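Local coordinates for hydrolase, HAD superfamily, subfamily III A (Legionella pneumophila, PDB 3N1U), which probably hydrolyses 3-deoxy-D-manno-octulosonate 8-phosphate to 3-deoxy-D-manno-octulosonate and inorganic phosphate, a step of lipopolysaccharide biosynthesis, at residues S136-P140 and Q141-F145; L57-A61 and G62-A66. One frame throughout, in Å; residues are numbered along the deposited sequence.

Contact 1: residues S136-P140 and Q141-F145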
loop_
_atom_site.group_PDB
_atom_site.type_symbol
_atom_site.label_atom_id
_atom_site.label_comp_id
_atom_site.label_asym_id
_atom_site.label_seq_id
_atom_site.Cartn_x
_atom_site.Cartn_y
_atom_site.Cartn_z
ATOM N N SER A 136 -12.053 2.793 -9.929
ATOM C CA SER A 136 -13.026 2.398 -8.903
ATOM C C SER A 136 -12.932 3.286 -7.663
ATOM O O SER A 136 -13.870 3.361 -6.909
ATOM C CB SER A 136 -12.876 0.916 -8.497
ATOM O OG SER A 136 -11.695 0.681 -7.769
ATOM N N ASN A 137 -11.779 3.928 -7.431
ATOM C CA ASN A 137 -11.578 4.773 -6.234
ATOM C C ASN A 137 -11.933 6.257 -6.545
ATOM O O ASN A 137 -11.563 7.174 -5.779
ATOM C CB ASN A 137 -10.071 4.706 -5.799
ATOM C CG ASN A 137 -9.144 4.987 -6.956
ATOM O OD1 ASN A 137 -9.246 4.353 -7.963
ATOM N ND2 ASN A 137 -8.252 5.998 -6.843
ATOM N N ALA A 138 -12.613 6.504 -7.663
ATOM C CA ALA A 138 -12.970 7.876 -8.030
ATOM C C ALA A 138 -13.939 8.478 -7.036
ATOM O O ALA A 138 -14.639 7.733 -6.297
ATOM C CB ALA A 138 -13.589 7.933 -9.467
ATOM N N VAL A 139 -14.029 9.821 -7.032
ATOM C CA VAL A 139 -14.954 10.501 -6.121
ATOM C C VAL A 139 -16.397 10.196 -6.557
ATOM O O VAL A 139 -16.652 9.828 -7.727
ATOM C CB VAL A 139 -14.690 12.027 -6.021
ATOM C CG1 VAL A 139 -13.177 12.235 -5.590
ATOM C CG2 VAL A 139 -15.068 12.761 -7.345
ATOM N N PRO A 140 -17.345 10.333 -5.632
ATOM C CA PRO A 140 -18.711 9.882 -5.953
ATOM C C PRO A 140 -19.379 10.401 -7.266
ATOM O O PRO A 140 -19.999 9.599 -8.006
ATOM C CB PRO A 140 -19.502 10.290 -4.696
ATOM C CG PRO A 140 -18.453 10.080 -3.556
ATOM C CD PRO A 140 -17.191 10.680 -4.191
ATOM N N GLN A 141 -19.258 11.690 -7.576
ATOM C CA GLN A 141 -19.826 12.213 -8.826
ATOM C C GLN A 141 -19.197 11.618 -10.085
ATOM O O GLN A 141 -19.883 11.350 -11.078
ATOM C CB GLN A 141 -19.632 13.704 -8.893
ATOM C CG GLN A 141 -20.710 14.486 -8.194
ATOM C CD GLN A 141 -20.423 15.973 -8.251
ATOM O OE1 GLN A 141 -20.631 16.609 -9.280
ATOM N NE2 GLN A 141 -19.948 16.537 -7.132
ATOM N N VAL A 142 -17.879 11.416 -10.057
ATOM C CA VAL A 142 -17.220 10.803 -11.176
ATOM C C VAL A 142 -17.695 9.357 -11.369
ATOM O O VAL A 142 -17.939 8.950 -12.500
ATOM C CB VAL A 142 -15.672 10.859 -11.010
ATOM C CG1 VAL A 142 -14.981 10.063 -12.127
ATOM C CG2 VAL A 142 -15.230 12.347 -10.999
ATOM N N LEU A 143 -17.840 8.582 -10.290
ATOM C CA LEU A 143 -18.388 7.218 -10.426
ATOM C C LEU A 143 -19.810 7.307 -10.993
ATOM O O LEU A 143 -20.195 6.513 -11.854
ATOM C CB LEU A 143 -18.430 6.474 -9.094
ATOM C CG LEU A 143 -17.115 6.114 -8.417
ATOM C CD1 LEU A 143 -17.401 5.650 -6.971
ATOM C CD2 LEU A 143 -16.393 4.985 -9.231
ATOM N N GLU A 144 -20.573 8.273 -10.510
ATOM C CA GLU A 144 -21.973 8.425 -10.945
ATOM C C GLU A 144 -22.171 8.684 -12.452
ATOM O O GLU A 144 -23.097 8.120 -13.070
ATOM C CB GLU A 144 -22.668 9.505 -10.102
ATOM C CG GLU A 144 -24.165 9.669 -10.426
ATOM C CD GLU A 144 -24.775 10.873 -9.714
ATOM O OE1 GLU A 144 -24.192 11.355 -8.723
ATOM O OE2 GLU A 144 -25.826 11.357 -10.174
ATOM N N PHE A 145 -21.339 9.549 -13.036
ATOM C CA PHE A 145 -21.612 10.105 -14.349
ATOM C C PHE A 145 -20.763 9.464 -15.480
ATOM O O PHE A 145 -20.994 9.735 -16.657
ATOM C CB PHE A 145 -21.511 11.646 -14.361
ATOM C CG PHE A 145 -22.675 12.346 -13.657
ATOM C CD1 PHE A 145 -23.911 12.530 -14.304
ATOM C CD2 PHE A 145 -22.535 12.811 -12.353
ATOM C CE1 PHE A 145 -24.989 13.173 -13.640
ATOM C CE2 PHE A 145 -23.581 13.447 -11.672
ATOM C CZ PHE A 145 -24.812 13.629 -12.308
#
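The first turn of helix 140-145, in the Rossmann-like core of this HAD-family hydrolase, is where S136-P140 and Q141-F145 meet. V139 is the N-cap residue and P140 opens the helix. The carbonyl of V139 accepts the amide of L143, with N 3.1 Å from O and an N-H...O angle of 167°. One residue on, E144 N reaches P140 O at 2.9 Å, tilted out of the carbonyl plane. P140 itself lacks an N-H, which costs nothing at a helix start.

Apolar side chains of the loop and the helix meet beside this turn. V142 CG1, anti to the backbone N (chi1 174°), lies 3.7 Å from A138 CB. V142 CG2, beside that N, lies 3.7 Å from V139 CG2. The V142 side chain also packs on I126 of helix 123-128 and A134 of strand 131-134.

The loop is fixed at further points. N137 OD1 accepts a hydrogen bond from G154 N, and N137 O receives one from Q50 NE2 of a second subunit. V139 is bonded through its backbone to D118, a ligand of the bound calcium ion, so the cap is tied to a residue of the metal site. L143 forks over the loop backbone, CD1 3.5 Å from A138 O and CD2 3.8 Å from S136 O.

Contact 2: residues L57-A61 and G62-A66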
loop_
_atom_site.group_PDB
_atom_site.type_symbol
_atom_site.label_atom_id
_atom_site.label_comp_id
_atom_site.label_asym_id
_atom_site.label_seq_id
_atom_site.Cartn_x
_atom_site.Cartn_y
_atom_site.Cartn_z
ATOM N N LEU A 57 0.673 -1.418 -25.305
ATOM C CA LEU A 57 -0.113 -2.274 -26.198
ATOM C C LEU A 57 -1.059 -1.443 -27.055
ATOM O O LEU A 57 -1.261 -1.750 -28.243
ATOM C CB LEU A 57 -0.912 -3.304 -25.409
ATOM C CG LEU A 57 -0.083 -4.439 -24.739
ATOM C CD1 LEU A 57 -0.883 -5.288 -23.715
ATOM C CD2 LEU A 57 0.515 -5.344 -25.775
ATOM N N LEU A 58 -1.702 -0.442 -26.463
ATOM C CA LEU A 58 -2.552 0.409 -27.325
ATOM C C LEU A 58 -1.730 1.002 -28.442
ATOM O O LEU A 58 -2.107 0.986 -29.633
ATOM C CB LEU A 58 -3.194 1.549 -26.520
ATOM C CG LEU A 58 -4.327 1.169 -25.558
ATOM C CD1 LEU A 58 -4.881 2.445 -24.877
ATOM C CD2 LEU A 58 -5.422 0.451 -26.322
HETATM N N MSE A 59 -0.597 1.569 -28.087
HETATM C CA MSE A 59 0.222 2.225 -29.115
HETATM C C MSE A 59 0.769 1.259 -30.179
HETATM O O MSE A 59 0.867 1.644 -31.359
HETATM C CB MSE A 59 1.348 3.023 -28.423
HETATM C CG MSE A 59 0.771 4.236 -27.603
HETATM SE SE MSE A 59 2.249 5.369 -26.934
HETATM C CE MSE A 59 2.556 4.323 -25.368
ATOM N N ALA A 60 1.126 0.026 -29.772
ATOM C CA ALA A 60 1.553 -1.011 -30.724
ATOM C C ALA A 60 0.432 -1.361 -31.689
ATOM O O ALA A 60 0.709 -1.757 -32.814
ATOM C CB ALA A 60 2.039 -2.300 -29.973
ATOM N N ALA A 61 -0.825 -1.215 -31.251
ATOM C CA ALA A 61 -2.020 -1.497 -32.076
ATOM C C ALA A 61 -2.527 -0.279 -32.880
ATOM O O ALA A 61 -3.593 -0.367 -33.501
ATOM C CB ALA A 61 -3.153 -1.965 -31.188
ATOM N N GLY A 62 -1.794 0.832 -32.836
ATOM C CA GLY A 62 -2.128 2.033 -33.616
ATOM C C GLY A 62 -3.109 2.932 -32.907
ATOM O O GLY A 62 -3.651 3.814 -33.514
ATOM N N ILE A 63 -3.341 2.698 -31.615
ATOM C CA ILE A 63 -4.181 3.563 -30.823
ATOM C C ILE A 63 -3.323 4.561 -30.064
ATOM O O ILE A 63 -2.415 4.175 -29.304
ATOM C CB ILE A 63 -5.132 2.779 -29.882
ATOM C CG1 ILE A 63 -6.068 1.916 -30.772
ATOM C CG2 ILE A 63 -5.927 3.749 -28.947
ATOM C CD1 ILE A 63 -6.887 0.829 -30.005
ATOM N N GLN A 64 -3.644 5.842 -30.251
ATOM C CA GLN A 64 -2.829 6.850 -29.596
ATOM C C GLN A 64 -3.154 6.996 -28.093
ATOM O O GLN A 64 -4.215 6.599 -27.595
ATOM C CB GLN A 64 -2.864 8.189 -30.339
ATOM C CG GLN A 64 -1.924 9.236 -29.735
ATOM C CD GLN A 64 -0.443 8.840 -29.799
ATOM O OE1 GLN A 64 0.053 7.971 -29.046
ATOM N NE2 GLN A 64 0.280 9.511 -30.674
ATOM N N VAL A 65 -2.154 7.490 -27.378
ATOM C CA VAL A 65 -2.278 7.707 -25.943
ATOM C C VAL A 65 -1.915 9.139 -25.615
ATOM O O VAL A 65 -0.940 9.669 -26.144
ATOM C CB VAL A 65 -1.368 6.715 -25.152
ATOM C CG1 VAL A 65 -1.372 7.115 -23.620
ATOM C CG2 VAL A 65 -1.871 5.290 -25.353
ATOM N N ALA A 66 -2.681 9.760 -24.714
ATOM C CA ALA A 66 -2.365 11.088 -24.225
ATOM C C ALA A 66 -2.647 11.226 -22.732
ATOM O O ALA A 66 -3.486 10.501 -22.165
ATOM C CB ALA A 66 -3.225 12.113 -25.006
#
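The carbonyl oxygen of L58 is held by two amides where helix 49-60 ends. I63 N donates to it at 2.9 Å, with an N-H...O angle of 152°. A61 N adds a weak bond from within the last turn. The I63 amide comes from above the carbonyl plane. A second bond across the turn runs from G62 N to M59 O at 3.1 Å. It arrives even more steeply, 72° out of the plane of that carbonyl. G62 has a positive phi, which turns the chain so that I63 N points back at L58 O.

The side chains close over the same turn. L58 and I63 cross obliquely, their CD2 and CD1 methyls 4.0 Å apart. This pair packs on helix 158-169: L58 on C163 and I63 on I166.

On the strand side V65 meets the helix. Its CG2 lies anti to the carbonyl carbon and touches M59 CG at 3.6 Å. The same methyl also approaches L58 CB, 4.1 Å away. V65 and M59 cross at about a right angle, and both pack on I85. M59 is a selenomethionine. Its SE stands 4.0 Å from Q64 OE1, a loose approach with no bond implied. In the conformer given, the Q64 chain bends at chi2 (63°), and OE1 accepts the amide of V65 at 2.8 Å, in the carbonyl plane.

I63 O lies 3.3 Å from M59 CA in a CH...O contact. The whole turn is a Schellman motif, here joining an alpha helix to the parallel strand that follows it, as in the alpha/beta Rossmann-like fold of HAD hydrolases.

Overall arrangement
Contact 2 comes first along the chain and contact 1 follows well after it. Their centres are 26 Å apart, on opposite sides of the chain's centre, and their nearest atoms are about 15 Å apart. Both join a helix of the flanking layers to one parallel sheet. Contact 2 includes the start of strand 64-68, next to strand 21-24. Contact 1 begins in the loop after strand 131-134, which lies beyond strand 113-117, towards the other edge. Contact 2 leads out of a helix into a strand; contact 1 leads from a strand into a helix. Contact 1 is the one near the calcium site: the side chain of A138 is about 4 Å from that of D118. Each touches another subunit: contact 1 the second, contact 2 the third.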